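Local coordinates for protein L-ornithine N(5)-monooxygenase (Pseudomonas aeruginosa, PDB 3S5W) that hydroxylates the side-chain nitrogen of L-ornithine, using FAD, NADPH and molecular oxygen, in the first step of pyoverdin siderophore biosynthesis, at residues L383-L391 with L402-I412. Numbering follows the deposited sequence.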
loop_
_atom_site.group_PDB
_atom_site.type_symbol
_atom_site.label_atom_id
_atom_site.label_comp_id
_atom_site.label_asym_id
_atom_site.label_seq_id
_atom_site.Cartn_x
_atom_site.Cartn_y
_atom_site.Cartn_z
ATOM N N LEU A 383 0.536 -13.042 -13.089
ATOM C CA LEU A 383 1.266 -13.751 -12.051
ATOM C C LEU A 383 0.727 -15.156 -11.765
ATOM O O LEU A 383 1.452 -16.136 -11.883
ATOM C CB LEU A 383 1.249 -12.908 -10.775
ATOM C CG LEU A 383 2.188 -13.262 -9.628
ATOM C CD1 LEU A 383 3.575 -13.567 -10.147
ATOM C CD2 LEU A 383 2.222 -12.085 -8.658
ATOM N N LEU A 384 -0.551 -15.237 -11.404
ATOM C CA LEU A 384 -1.196 -16.501 -11.082
ATOM C C LEU A 384 -1.917 -17.165 -12.261
ATOM O O LEU A 384 -2.439 -18.276 -12.113
ATOM C CB LEU A 384 -2.142 -16.337 -9.884
ATOM C CG LEU A 384 -1.491 -16.004 -8.524
ATOM C CD1 LEU A 384 -2.530 -15.721 -7.439
ATOM C CD2 LEU A 384 -0.539 -17.101 -8.063
ATOM N N GLU A 385 -1.917 -16.498 -13.420
ATOM C CA GLU A 385 -2.552 -17.031 -14.661
ATOM C C GLU A 385 -2.284 -18.516 -14.955
ATOM O O GLU A 385 -3.241 -19.247 -15.166
ATOM C CB GLU A 385 -2.241 -16.169 -15.905
ATOM C CG GLU A 385 -3.041 -16.549 -17.180
ATOM C CD GLU A 385 -4.461 -15.960 -17.198
ATOM O OE1 GLU A 385 -4.606 -14.723 -17.056
ATOM O OE2 GLU A 385 -5.437 -16.727 -17.363
ATOM N N PRO A 386 -1.000 -18.976 -14.948
ATOM C CA PRO A 386 -0.797 -20.404 -15.237
ATOM C C PRO A 386 -1.420 -21.363 -14.217
ATOM O O PRO A 386 -1.381 -22.570 -14.427
ATOM C CB PRO A 386 0.733 -20.560 -15.232
ATOM C CG PRO A 386 1.256 -19.215 -15.524
ATOM C CD PRO A 386 0.298 -18.283 -14.812
ATOM N N LEU A 387 -1.970 -20.836 -13.124
ATOM C CA LEU A 387 -2.591 -21.667 -12.080
ATOM C C LEU A 387 -4.123 -21.578 -12.078
ATOM O O LEU A 387 -4.773 -22.240 -11.264
ATOM C CB LEU A 387 -2.023 -21.332 -10.684
ATOM C CG LEU A 387 -0.561 -21.709 -10.392
ATOM C CD1 LEU A 387 -0.026 -21.019 -9.134
ATOM C CD2 LEU A 387 -0.399 -23.212 -10.277
ATOM N N ALA A 388 -4.679 -20.780 -12.993
ATOM C CA ALA A 388 -6.134 -20.542 -13.110
ATOM C C ALA A 388 -6.964 -21.821 -13.182
ATOM O O ALA A 388 -8.048 -21.907 -12.600
ATOM C CB ALA A 388 -6.436 -19.651 -14.311
ATOM N N GLU A 389 -6.441 -22.814 -13.887
ATOM C CA GLU A 389 -7.073 -24.128 -13.983
ATOM C C GLU A 389 -7.309 -24.829 -12.629
ATOM O O GLU A 389 -8.173 -25.703 -12.537
ATOM C CB GLU A 389 -6.270 -25.010 -14.946
ATOM C CG GLU A 389 -6.220 -26.483 -14.586
ATOM C CD GLU A 389 -6.605 -27.373 -15.749
ATOM O OE1 GLU A 389 -6.063 -27.178 -16.864
ATOM O OE2 GLU A 389 -7.461 -28.266 -15.540
ATOM N N TYR A 390 -6.563 -24.437 -11.589
ATOM C CA TYR A 390 -6.630 -25.099 -10.267
ATOM C C TYR A 390 -7.322 -24.318 -9.125
ATOM O O TYR A 390 -7.584 -24.895 -8.067
ATOM C CB TYR A 390 -5.234 -25.521 -9.792
ATOM C CG TYR A 390 -4.476 -26.430 -10.733
ATOM C CD1 TYR A 390 -3.593 -25.901 -11.676
ATOM C CD2 TYR A 390 -4.629 -27.820 -10.669
ATOM C CE1 TYR A 390 -2.884 -26.726 -12.540
ATOM C CE2 TYR A 390 -3.926 -28.658 -11.531
ATOM C CZ TYR A 390 -3.057 -28.100 -12.464
ATOM O OH TYR A 390 -2.357 -28.912 -13.320
ATOM N N LEU A 391 -7.611 -23.033 -9.326
ATOM C CA LEU A 391 -8.130 -22.175 -8.242
ATOM C C LEU A 391 -9.670 -22.256 -8.092
ATOM O O LEU A 391 -10.314 -22.995 -8.825
ATOM C CB LEU A 391 -7.598 -20.730 -8.383
ATOM C CG LEU A 391 -6.062 -20.560 -8.449
ATOM C CD1 LEU A 391 -5.640 -19.170 -8.929
ATOM C CD2 LEU A 391 -5.363 -20.919 -7.123
ATOM N N LEU A 402 -5.518 -19.589 -0.523
ATOM C CA LEU A 402 -6.357 -19.685 -1.719
ATOM C C LEU A 402 -6.888 -21.107 -1.823
ATOM O O LEU A 402 -6.114 -22.055 -1.741
ATOM C CB LEU A 402 -5.555 -19.359 -3.001
ATOM C CG LEU A 402 -4.873 -17.997 -3.170
ATOM C CD1 LEU A 402 -4.634 -17.652 -4.648
ATOM C CD2 LEU A 402 -5.710 -16.919 -2.520
ATOM N N GLN A 403 -8.199 -21.247 -1.976
ATOM C CA GLN A 403 -8.782 -22.578 -2.123
ATOM C C GLN A 403 -8.499 -23.105 -3.529
ATOM O O GLN A 403 -8.754 -22.425 -4.528
ATOM C CB GLN A 403 -10.291 -22.627 -1.766
ATOM C CG GLN A 403 -10.954 -24.060 -1.819
ATOM C CD GLN A 403 -10.178 -25.198 -1.067
ATOM O OE1 GLN A 403 -8.940 -25.300 -1.121
ATOM N NE2 GLN A 403 -10.933 -26.071 -0.397
ATOM N N THR A 404 -7.925 -24.301 -3.572
ATOM C CA THR A 404 -7.629 -25.006 -4.821
ATOM C C THR A 404 -8.384 -26.346 -4.851
ATOM O O THR A 404 -8.777 -26.856 -3.800
ATOM C CB THR A 404 -6.113 -25.284 -4.962
ATOM O OG1 THR A 404 -5.721 -26.311 -4.052
ATOM C CG2 THR A 404 -5.268 -24.038 -4.682
ATOM N N ASP A 405 -8.568 -26.928 -6.039
ATOM C CA ASP A 405 -9.117 -28.294 -6.115
ATOM C C ASP A 405 -8.088 -29.311 -5.581
ATOM O O ASP A 405 -6.935 -28.942 -5.304
ATOM C CB ASP A 405 -9.656 -28.634 -7.527
ATOM C CG ASP A 405 -8.555 -28.755 -8.589
ATOM O OD1 ASP A 405 -8.576 -27.967 -9.559
ATOM O OD2 ASP A 405 -7.686 -29.646 -8.471
ATOM N N GLU A 406 -8.505 -30.569 -5.423
ATOM C CA GLU A 406 -7.665 -31.622 -4.800
ATOM C C GLU A 406 -6.351 -31.986 -5.529
ATOM O O GLU A 406 -5.430 -32.498 -4.890
ATOM C CB GLU A 406 -8.493 -32.887 -4.456
ATOM C CG GLU A 406 -9.378 -32.733 -3.201
ATOM C CD GLU A 406 -9.835 -34.076 -2.591
ATOM O OE1 GLU A 406 -9.421 -34.392 -1.448
ATOM O OE2 GLU A 406 -10.602 -34.818 -3.244
ATOM N N ARG A 407 -6.248 -31.708 -6.835
ATOM C CA ARG A 407 -4.995 -31.941 -7.602
ATOM C C ARG A 407 -3.817 -31.059 -7.133
ATOM O O ARG A 407 -2.643 -31.433 -7.257
ATOM C CB ARG A 407 -5.206 -31.704 -9.103
ATOM C CG ARG A 407 -6.015 -32.764 -9.851
ATOM C CD ARG A 407 -6.366 -32.256 -11.246
ATOM N NE ARG A 407 -7.320 -31.146 -11.174
ATOM C CZ ARG A 407 -7.540 -30.244 -12.127
ATOM N NH1 ARG A 407 -6.885 -30.275 -13.279
ATOM N NH2 ARG A 407 -8.433 -29.293 -11.919
ATOM N N CYS A 408 -4.140 -29.881 -6.615
ATOM C CA CYS A 408 -3.129 -28.944 -6.153
ATOM C C CYS A 408 -2.754 -29.286 -4.709
ATOM O O CYS A 408 -3.557 -29.121 -3.793
ATOM C CB CYS A 408 -3.664 -27.519 -6.289
ATOM S SG CYS A 408 -2.431 -26.201 -6.359
ATOM N N LYS A 409 -1.537 -29.793 -4.531
ATOM C CA LYS A 409 -1.033 -30.248 -3.232
ATOM C C LYS A 409 -0.207 -29.163 -2.513
ATOM O O LYS A 409 0.216 -29.345 -1.362
ATOM C CB LYS A 409 -0.157 -31.495 -3.414
ATOM C CG LYS A 409 -0.827 -32.657 -4.166
ATOM C CD LYS A 409 -1.760 -33.457 -3.261
ATOM C CE LYS A 409 -0.957 -34.367 -2.326
ATOM N NZ LYS A 409 -1.832 -35.067 -1.357
ATOM N N VAL A 410 0.051 -28.065 -3.217
ATOM C CA VAL A 410 0.851 -26.965 -2.680
ATOM C C VAL A 410 -0.085 -25.948 -2.027
ATOM O O VAL A 410 -1.266 -25.870 -2.379
ATOM C CB VAL A 410 1.686 -26.268 -3.773
ATOM C CG1 VAL A 410 2.739 -27.213 -4.320
ATOM C CG2 VAL A 410 0.799 -25.757 -4.886
ATOM N N ALA A 411 0.458 -25.179 -1.087
ATOM C CA ALA A 411 -0.301 -24.128 -0.397
ATOM C C ALA A 411 0.105 -22.778 -0.984
ATOM O O ALA A 411 1.301 -22.495 -1.116
ATOM C CB ALA A 411 -0.026 -24.186 1.112
ATOM N N ILE A 412 -0.888 -21.973 -1.368
ATOM C CA ILE A 412 -0.664 -20.608 -1.843
ATOM C C ILE A 412 -1.425 -19.626 -0.929
ATOM O O ILE A 412 -2.630 -19.762 -0.737
ATOM C CB ILE A 412 -1.146 -20.430 -3.291
ATOM C CG1 ILE A 412 -0.487 -21.509 -4.202
ATOM C CG2 ILE A 412 -0.871 -18.988 -3.781
ATOM C CD1 ILE A 412 -1.179 -21.710 -5.506
#
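Tyr-390 reaches over one face of the Arg-407 guanidinium with CE2, 3.8 Å from Arg-407 NH1 and offset toward the rim; the two planes are inclined by 41°, too far for a flat stack. The edge of the same guanidinium serves Glu-389: Arg-407 NH1 donates to Glu-389 OE2 over 3.1 Å with an N-H...O angle of 176°, in the guanidinium plane but from above that of the carboxylate. Asp-405 completes the salt-bridge network, its OD1 2.7 Å from Arg-407 NH2 through a weak, bent bond. Its OD2 also accepts from the backbone N of Arg-407 at 3.0 Å, which defines an Asx turn at the start of the type I turn 405-408. A chi1 of 69° sets CG of Asp-405 between its backbone N and carbonyl carbon, turning the carboxylate to the N and guanidinium of Arg-407. This turn leads into strand 411-414, which pairs in parallel with strand 183-186 in the mixed sheet that also carries the FAD-binding Val-150. Between the backbones, Asp-405 N donates to Tyr-390 O at 3.0 Å. Away from the polar cluster, Leu-387 CD1 meets Ile-412 CD1 tip to tip at 3.9 Å, and Leu-402 CD1 touches Leu-384 CD1, at 4.0 Å, and Leu-391 CD2.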